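Local coordinates for protein RNA-dependent RNA polymerase (Qualyub virus, PDB 6DX1) that probably removes ubiquitin from its conjugates, as the OTU-type cysteine protease domain of a nairovirus RNA-dependent RNA polymerase, at residues Phe43-Thr48 and Ile141-Ile146; Ile58-Met63 and Glu105-Leu110. All blocks are in the same frame, centred on the assembly; numbering follows the deposited sequence.

Contact 1 (Phe43-Thr48 and Ile141-Ile146); sequences FRAVST and INLLHI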
ATOM      1  N   PHE A  43       5.936  -1.077  -5.084  1.00 17.48           N
ATOM      2  CA  PHE A  43       6.428   0.227  -5.512  1.00 17.33           C
ATOM      3  C   PHE A  43       6.001   0.552  -6.937  1.00 16.64           C
ATOM      4  O   PHE A  43       5.821   1.733  -7.277  1.00 17.18           O
ATOM      5  CB  PHE A  43       7.952   0.245  -5.385  1.00 17.72           C
ATOM      6  CG  PHE A  43       8.431   0.030  -3.975  1.00 17.47           C
ATOM      7  CD1 PHE A  43       8.274   1.034  -3.025  1.00 18.77           C
ATOM      8  CD2 PHE A  43       9.022  -1.171  -3.598  1.00 18.56           C
ATOM      9  CE1 PHE A  43       8.713   0.850  -1.724  1.00 20.14           C
ATOM     10  CE2 PHE A  43       9.463  -1.368  -2.295  1.00 21.34           C
ATOM     11  CZ  PHE A  43       9.308  -0.355  -1.352  1.00 20.43           C
ATOM     12  N   ARG A  44       5.864  -0.472  -7.786  1.00 15.74           N
ATOM     13  CA  ARG A  44       5.375  -0.257  -9.142  1.00 15.25           C
ATOM     14  C   ARG A  44       3.932   0.234  -9.134  1.00 16.34           C
ATOM     15  O   ARG A  44       3.557   1.102  -9.934  1.00 16.95           O
ATOM     16  CB  ARG A  44       5.474  -1.556  -9.946  1.00 17.30           C
ATOM     17  CG  ARG A  44       6.891  -1.970 -10.260  1.00 18.20           C
ATOM     18  CD  ARG A  44       6.933  -3.354 -10.895  1.00 19.03           C
ATOM     19  NE  ARG A  44       8.326  -3.669 -11.192  1.00 20.00           N
ATOM     20  CZ  ARG A  44       8.989  -3.140 -12.214  1.00 19.71           C
ATOM     21  NH1 ARG A  44       8.368  -2.319 -13.065  1.00 18.68           N
ATOM     22  NH2 ARG A  44      10.262  -3.445 -12.401  1.00 20.78           N
ATOM     23  N   ALA A  45       3.109  -0.319  -8.241  1.00 15.69           N
ATOM     24  CA  ALA A  45       1.718   0.101  -8.158  1.00 16.69           C
ATOM     25  C   ALA A  45       1.624   1.543  -7.679  1.00 18.00           C
ATOM     26  O   ALA A  45       0.859   2.338  -8.234  1.00 17.30           O
ATOM     27  CB  ALA A  45       0.943  -0.841  -7.225  1.00 16.14           C
ATOM     28  N   VAL A  46       2.402   1.901  -6.652  1.00 17.30           N
ATOM     29  CA  VAL A  46       2.373   3.281  -6.173  1.00 16.35           C
ATOM     30  C   VAL A  46       2.930   4.220  -7.233  1.00 18.96           C
ATOM     31  O   VAL A  46       2.416   5.331  -7.432  1.00 18.19           O
ATOM     32  CB  VAL A  46       3.128   3.406  -4.838  1.00 18.10           C
ATOM     33  CG1 VAL A  46       3.156   4.876  -4.383  1.00 17.73           C
ATOM     34  CG2 VAL A  46       2.461   2.510  -3.780  1.00 19.45           C
ATOM     35  N   SER A  47       3.979   3.785  -7.946  1.00 15.05           N
ATOM     36  CA  SER A  47       4.496   4.581  -9.059  1.00 17.56           C
ATOM     37  C   SER A  47       3.416   4.857 -10.101  1.00 18.26           C
ATOM     38  O   SER A  47       3.338   5.964 -10.650  1.00 19.21           O
ATOM     39  CB  SER A  47       5.694   3.871  -9.698  1.00 17.74           C
ATOM     40  OG  SER A  47       6.194   4.627 -10.804  1.00 18.88           O
ATOM     41  N   THR A  48       2.572   3.863 -10.399  1.00 16.28           N
ATOM     42  CA  THR A  48       1.496   4.090 -11.356  1.00 18.17           C
ATOM     43  C   THR A  48       0.549   5.178 -10.866  1.00 20.80           C
ATOM     44  O   THR A  48       0.094   6.020 -11.653  1.00 19.20           O
ATOM     45  CB  THR A  48       0.754   2.779 -11.615  1.00 20.77           C
ATOM     46  OG1 THR A  48       1.703   1.793 -12.048  1.00 20.75           O
ATOM     47  CG2 THR A  48      -0.297   2.961 -12.715  1.00 20.29           C
ATOM     48  N   ILE A 141      -4.972   5.561  -2.307  1.00 16.92           N
ATOM     49  CA  ILE A 141      -4.237   4.696  -3.223  1.00 17.55           C
ATOM     50  C   ILE A 141      -4.751   3.282  -2.972  1.00 17.63           C
ATOM     51  O   ILE A 141      -4.540   2.724  -1.893  1.00 18.46           O
ATOM     52  CB  ILE A 141      -2.725   4.777  -2.999  1.00 18.55           C
ATOM     53  CG1 ILE A 141      -2.240   6.226  -3.083  1.00 19.72           C
ATOM     54  CG2 ILE A 141      -1.993   3.889  -4.011  1.00 18.51           C
ATOM     55  CD1 ILE A 141      -0.738   6.387  -2.820  1.00 19.50           C
ATOM     56  N   ASN A 142      -5.440   2.717  -3.953  1.00 16.75           N
ATOM     57  CA  ASN A 142      -6.042   1.393  -3.856  1.00 17.19           C
ATOM     58  C   ASN A 142      -5.163   0.369  -4.557  1.00 18.68           C
ATOM     59  O   ASN A 142      -4.859   0.522  -5.738  1.00 17.82           O
ATOM     60  CB  ASN A 142      -7.436   1.389  -4.488  1.00 17.08           C
ATOM     61  CG  ASN A 142      -8.404   2.299  -3.758  1.00 19.23           C
ATOM     62  OD1 ASN A 142      -9.018   1.895  -2.772  1.00 17.90           O
ATOM     63  ND2 ASN A 142      -8.530   3.538  -4.222  1.00 18.73           N
ATOM     64  N   LEU A 143      -4.791  -0.693  -3.841  1.00 15.36           N
ATOM     65  CA  LEU A 143      -3.981  -1.760  -4.413  1.00 16.08           C
ATOM     66  C   LEU A 143      -4.738  -3.082  -4.356  1.00 18.39           C
ATOM     67  O   LEU A 143      -5.417  -3.386  -3.365  1.00 17.91           O
ATOM     68  CB  LEU A 143      -2.649  -1.910  -3.665  1.00 17.63           C
ATOM     69  CG  LEU A 143      -1.698  -0.717  -3.608  1.00 19.34           C
ATOM     70  CD1 LEU A 143      -0.312  -1.198  -3.199  1.00 24.06           C
ATOM     71  CD2 LEU A 143      -1.633   0.012  -4.936  1.00 22.24           C
ATOM     72  N   LEU A 144      -4.624  -3.878  -5.415  1.00 15.42           N
ATOM     73  CA  LEU A 144      -5.185  -5.222  -5.403  1.00 15.57           C
ATOM     74  C   LEU A 144      -4.094  -6.146  -4.882  1.00 19.63           C
ATOM     75  O   LEU A 144      -3.022  -6.255  -5.491  1.00 18.12           O
ATOM     76  CB  LEU A 144      -5.663  -5.646  -6.789  1.00 16.69           C
ATOM     77  CG  LEU A 144      -6.498  -6.924  -6.825  1.00 18.50           C
ATOM     78  CD1 LEU A 144      -7.883  -6.681  -6.215  1.00 17.67           C
ATOM     79  CD2 LEU A 144      -6.632  -7.471  -8.250  1.00 19.75           C
ATOM     80  N   HIS A 145      -4.341  -6.757  -3.729  1.00 15.43           N
ATOM     81  CA  HIS A 145      -3.349  -7.576  -3.038  1.00 16.15           C
ATOM     82  C   HIS A 145      -3.703  -9.035  -3.289  1.00 18.83           C
ATOM     83  O   HIS A 145      -4.677  -9.548  -2.728  1.00 17.93           O
ATOM     84  CB  HIS A 145      -3.352  -7.245  -1.546  1.00 17.33           C
ATOM     85  CG  HIS A 145      -2.233  -7.870  -0.783  1.00 19.66           C
ATOM     86  ND1 HIS A 145      -2.205  -7.897   0.596  1.00 23.25           N
ATOM     87  CD2 HIS A 145      -1.099  -8.485  -1.197  1.00 23.36           C
ATOM     88  CE1 HIS A 145      -1.104  -8.507   0.999  1.00 26.33           C
ATOM     89  NE2 HIS A 145      -0.414  -8.874  -0.068  1.00 26.42           N
ATOM     90  N   ILE A 146      -2.939  -9.701  -4.158  1.00 20.11           N
ATOM     91  CA  ILE A 146      -3.283 -11.065  -4.545  1.00 18.47           C
ATOM     92  C   ILE A 146      -2.243 -12.036  -3.991  1.00 19.69           C
ATOM     93  O   ILE A 146      -1.401 -11.654  -3.169  1.00 19.59           O
ATOM     94  CB  ILE A 146      -3.443 -11.181  -6.075  1.00 19.90           C
ATOM     95  CG1 ILE A 146      -2.092 -11.050  -6.785  1.00 19.92           C
ATOM     96  CG2 ILE A 146      -4.394 -10.095  -6.616  1.00 18.93           C
ATOM     97  CD1 ILE A 146      -2.193 -11.268  -8.296  1.00 20.27           C
TER
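Ala45 and Val46 meet Leu143 and Ile141 in a buried, wholly apolar helix-on-sheet contact, its centre about 6 Å from that of the chain, where helix 41-51 lies against one face of the central mixed sheet. Strand 140-146 is an inner strand, parallel to strand 114-120 on one flank and antiparallel to strand 150-156 on the other. The backbones come nearest at Ala45 and Leu143, their CA atoms 7.1 Å apart. The methyl of Ala45, aimed at the strand, meets one branch of Leu143, with Ala45 CB 3.6 Å from Leu143 CD2; the other branch is less close, Leu143 CD1 lying 4.2 Å from Ala45 CB. With only a methyl on the helix side, the leucine fork can settle close to the helix backbone. Two residues earlier on the same face of the strand, Ile141 reaches forward with its outer chain extended (chi2 178°), bringing Ile141 CD1 to 4.5 Å from Val46 CG1, a looser touch. Val46 also leans on Val60 of the following helix. Asn142 and Leu144 belong to the opposite face of the sheet; there the amide of Asn142 is satisfied by Trp118 NE1 and the carbonyl of Tyr137. Within the helix, Thr48 OG1 donates to Arg44 O at 2.9 Å, tilted 28° from the carbonyl plane, while Thr48 N reaches the same oxygen from the opposite face. The Arg44 guanidinium pairs with Asp38 and lies on Trp57. Packing of this helix on the central strands belongs to the papain-like cysteine protease core of the OTU fold, in which the nucleophilic cysteine characteristically begins this helix.

Contact 2 (Ile58-Met63 and Glu105-Leu110); sequences IEVKNM and EILSKL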
ATOM      1  N   ILE A  58      11.643   3.099  -8.442  1.00 19.22           N
ATOM      2  CA  ILE A  58      12.812   3.434  -7.627  1.00 21.40           C
ATOM      3  C   ILE A  58      12.600   4.750  -6.889  1.00 19.40           C
ATOM      4  O   ILE A  58      13.010   4.904  -5.732  1.00 22.21           O
ATOM      5  CB  ILE A  58      14.088   3.488  -8.490  1.00 22.10           C
ATOM      6  CG1 ILE A  58      14.416   2.096  -9.018  1.00 30.03           C
ATOM      7  CG2 ILE A  58      15.264   4.030  -7.658  1.00 29.09           C
ATOM      8  CD1 ILE A  58      14.912   1.159  -7.954  1.00 34.11           C
ATOM      9  N   GLU A  59      11.975   5.726  -7.547  1.00 19.34           N
ATOM     10  CA  GLU A  59      11.708   6.988  -6.865  1.00 21.01           C
ATOM     11  C   GLU A  59      10.784   6.792  -5.672  1.00 19.78           C
ATOM     12  O   GLU A  59      10.892   7.523  -4.681  1.00 20.48           O
ATOM     13  CB  GLU A  59      11.104   8.000  -7.832  1.00 21.88           C
ATOM     14  CG  GLU A  59      12.079   8.498  -8.894  1.00 29.64           C
ATOM     15  CD  GLU A  59      13.441   8.884  -8.335  1.00 37.85           C
ATOM     16  OE1 GLU A  59      14.453   8.587  -9.010  1.00 43.02           O
ATOM     17  OE2 GLU A  59      13.508   9.473  -7.228  1.00 34.58           O
ATOM     18  N   VAL A  60       9.860   5.833  -5.755  1.00 17.84           N
ATOM     19  CA  VAL A  60       9.011   5.553  -4.600  1.00 17.46           C
ATOM     20  C   VAL A  60       9.842   4.953  -3.476  1.00 20.24           C
ATOM     21  O   VAL A  60       9.686   5.326  -2.306  1.00 21.30           O
ATOM     22  CB  VAL A  60       7.833   4.637  -4.985  1.00 16.72           C
ATOM     23  CG1 VAL A  60       6.911   4.420  -3.779  1.00 19.32           C
ATOM     24  CG2 VAL A  60       7.043   5.228  -6.143  1.00 18.24           C
ATOM     25  N   LYS A  61      10.741   4.015  -3.801  1.00 17.93           N
ATOM     26  CA  LYS A  61      11.625   3.471  -2.771  1.00 20.19           C
ATOM     27  C   LYS A  61      12.454   4.581  -2.146  1.00 19.52           C
ATOM     28  O   LYS A  61      12.610   4.635  -0.919  1.00 20.28           O
ATOM     29  CB  LYS A  61      12.537   2.385  -3.357  1.00 19.50           C
ATOM     30  CG  LYS A  61      11.772   1.218  -3.962  1.00 20.96           C
ATOM     31  CD  LYS A  61      12.673   0.036  -4.323  1.00 22.70           C
ATOM     32  CE  LYS A  61      13.149  -0.695  -3.072  1.00 29.77           C
ATOM     33  NZ  LYS A  61      13.932  -1.911  -3.410  1.00 31.86           N
ATOM     34  N   ASN A  62      12.961   5.498  -2.982  1.00 20.86           N
ATOM     35  CA  ASN A  62      13.759   6.622  -2.497  1.00 23.22           C
ATOM     36  C   ASN A  62      12.965   7.495  -1.531  1.00 23.76           C
ATOM     37  O   ASN A  62      13.482   7.908  -0.486  1.00 24.47           O
ATOM     38  CB  ASN A  62      14.239   7.478  -3.672  1.00 25.11           C
ATOM     39  CG  ASN A  62      15.391   6.861  -4.429  1.00 28.58           C
ATOM     40  OD1 ASN A  62      16.100   5.993  -3.919  1.00 28.96           O
ATOM     41  ND2 ASN A  62      15.594   7.325  -5.663  1.00 28.04           N
ATOM     42  N   MET A  63      11.721   7.830  -1.883  1.00 22.49           N
ATOM     43  CA  MET A  63      10.976   8.759  -1.037  1.00 22.14           C
ATOM     44  C   MET A  63      10.606   8.111   0.290  1.00 21.43           C
ATOM     45  O   MET A  63      10.526   8.801   1.310  1.00 21.79           O
ATOM     46  CB  MET A  63       9.732   9.292  -1.762  1.00 23.68           C
ATOM     47  CG  MET A  63       8.628   8.281  -1.995  1.00 24.50           C
ATOM     48  SD  MET A  63       7.212   8.981  -2.893  1.00 29.84           S
ATOM     49  CE  MET A  63       7.975   9.536  -4.421  1.00 23.39           C
ATOM     50  N   GLU A 105       2.420   2.333   5.526  1.00 17.69           N
ATOM     51  CA  GLU A 105       2.435   3.303   6.621  1.00 17.43           C
ATOM     52  C   GLU A 105       3.219   4.548   6.231  1.00 19.95           C
ATOM     53  O   GLU A 105       2.740   5.677   6.404  1.00 18.60           O
ATOM     54  CB  GLU A 105       3.036   2.686   7.892  1.00 18.46           C
ATOM     55  CG  GLU A 105       3.127   3.716   9.038  1.00 17.55           C
ATOM     56  CD  GLU A 105       3.944   3.235  10.228  1.00 24.27           C
ATOM     57  OE1 GLU A 105       3.877   3.886  11.290  1.00 25.33           O
ATOM     58  OE2 GLU A 105       4.624   2.203  10.117  1.00 24.71           O
ATOM     59  N   ILE A 106       4.435   4.361   5.699  1.00 16.95           N
ATOM     60  CA  ILE A 106       5.288   5.500   5.360  1.00 16.94           C
ATOM     61  C   ILE A 106       4.599   6.395   4.343  1.00 17.94           C
ATOM     62  O   ILE A 106       4.567   7.622   4.484  1.00 17.51           O
ATOM     63  CB  ILE A 106       6.650   5.016   4.828  1.00 18.69           C
ATOM     64  CG1 ILE A 106       7.465   4.334   5.928  1.00 20.48           C
ATOM     65  CG2 ILE A 106       7.432   6.190   4.235  1.00 19.05           C
ATOM     66  CD1 ILE A 106       8.716   3.631   5.401  1.00 21.94           C
ATOM     67  N   LEU A 107       4.052   5.798   3.283  1.00 17.37           N
ATOM     68  CA  LEU A 107       3.471   6.615   2.222  1.00 17.83           C
ATOM     69  C   LEU A 107       2.191   7.313   2.675  1.00 17.92           C
ATOM     70  O   LEU A 107       1.927   8.451   2.266  1.00 17.64           O
ATOM     71  CB  LEU A 107       3.214   5.756   0.983  1.00 16.59           C
ATOM     72  CG  LEU A 107       4.524   5.372   0.298  1.00 18.98           C
ATOM     73  CD1 LEU A 107       4.311   4.156  -0.586  1.00 20.78           C
ATOM     74  CD2 LEU A 107       5.050   6.551  -0.507  1.00 20.08           C
ATOM     75  N   SER A 108       1.371   6.651   3.502  1.00 18.16           N
ATOM     76  CA  SER A 108       0.164   7.321   3.995  1.00 17.77           C
ATOM     77  C   SER A 108       0.512   8.599   4.748  1.00 20.36           C
ATOM     78  O   SER A 108      -0.218   9.602   4.658  1.00 19.29           O
ATOM     79  CB  SER A 108      -0.649   6.363   4.880  1.00 19.04           C
ATOM     80  OG  SER A 108      -0.008   6.136   6.124  1.00 20.01           O
ATOM     81  N   LYS A 109       1.638   8.596   5.461  1.00 17.97           N
ATOM     82  CA  LYS A 109       2.036   9.735   6.277  1.00 20.55           C
ATOM     83  C   LYS A 109       2.835  10.766   5.492  1.00 22.94           C
ATOM     84  O   LYS A 109       2.722  11.967   5.768  1.00 23.80           O
ATOM     85  CB  LYS A 109       2.819   9.237   7.499  1.00 20.62           C
ATOM     86  CG  LYS A 109       1.927   8.388   8.417  1.00 20.76           C
ATOM     87  CD  LYS A 109       2.677   7.696   9.551  1.00 21.45           C
ATOM     88  CE  LYS A 109       1.681   7.058  10.525  1.00 23.24           C
ATOM     89  NZ  LYS A 109       2.377   6.288  11.615  1.00 24.53           N
ATOM     90  N   LEU A 110       3.620  10.326   4.505  1.00 18.36           N
ATOM     91  CA  LEU A 110       4.331  11.259   3.637  1.00 18.54           C
ATOM     92  C   LEU A 110       3.368  11.984   2.704  1.00 19.22           C
ATOM     93  O   LEU A 110       3.409  13.216   2.578  1.00 19.82           O
ATOM     94  CB  LEU A 110       5.392  10.509   2.824  1.00 18.02           C
ATOM     95  CG  LEU A 110       5.993  11.273   1.636  1.00 20.09           C
ATOM     96  CD1 LEU A 110       6.850  12.434   2.085  1.00 20.46           C
ATOM     97  CD2 LEU A 110       6.809  10.335   0.752  1.00 22.19           C
TER
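Segments 58-63 and 105-110, on helices 57-70 and 101-111, cross at 80°, their axes 11.1 Å apart at closest approach, and Met63 is their main meeting point. The nearest CA atoms, of Met63 and Leu107, are 8.5 Å apart, so side chains alone bridge the gap. Met63 holds CG between its backbone N and carbonyl carbon (chi1 69°), which brings its CB, CG and SD up to one methyl of Leu110. The two side chains cross at about a right angle, with Leu110 CD2 3.9 Å from Met63 CG and equally near Met63 SD. The sulfur touches a second leucine too, with Met63 SD 4.0 Å from Leu107 CD2. The other branch of Leu107 turns to the buried side, where Leu107 CD1 lies 4.1 Å from Val60 CG1, so its isobutyl fork spans Val60 and Met63. No hydrogen bond joins the segments. Polar groups are settled on the far side of helix 101-111: Lys109 NZ forms a salt bridge with Glu105 OE1 at 2.9 Å, the oxygen offering its anti lone pair, and pairs with Asp15 as well, an environment that would probably keep the lysine protonated. Ser108 OG turns back to Glu105 O at 2.8 Å, on the same face of the carbonyl as Lys109 N. Tyr51 flanks Met63, and Phe67 extends the apolar layer beyond Leu110. The contact is a near-orthogonal helix-helix packing within the helical part of the OTU cysteine protease fold.

After strands 11-14, 17-25 and 30-33 the chain forms helix 41-51, which takes part in contact 1, and, after a short connection, helix 57-70, which takes part in contact 2. It then runs through helices 76-79 and 85-92 to helix 101-111, where contact 2 closes its loop. After strands 114-120 and 125-132, strand 140-146 closes the wider loop of contact 1, inside which contact 2 is nested. The contact centres are 12 Å apart, and the contacts touch where Phe43 packs on Val60 and Lys61: Phe43 CG lies 3.5 Å from Lys61 CG. Contact 1 thus ties helix 41-51 to the sheet, and contact 2 joins its successor to helix 101-111.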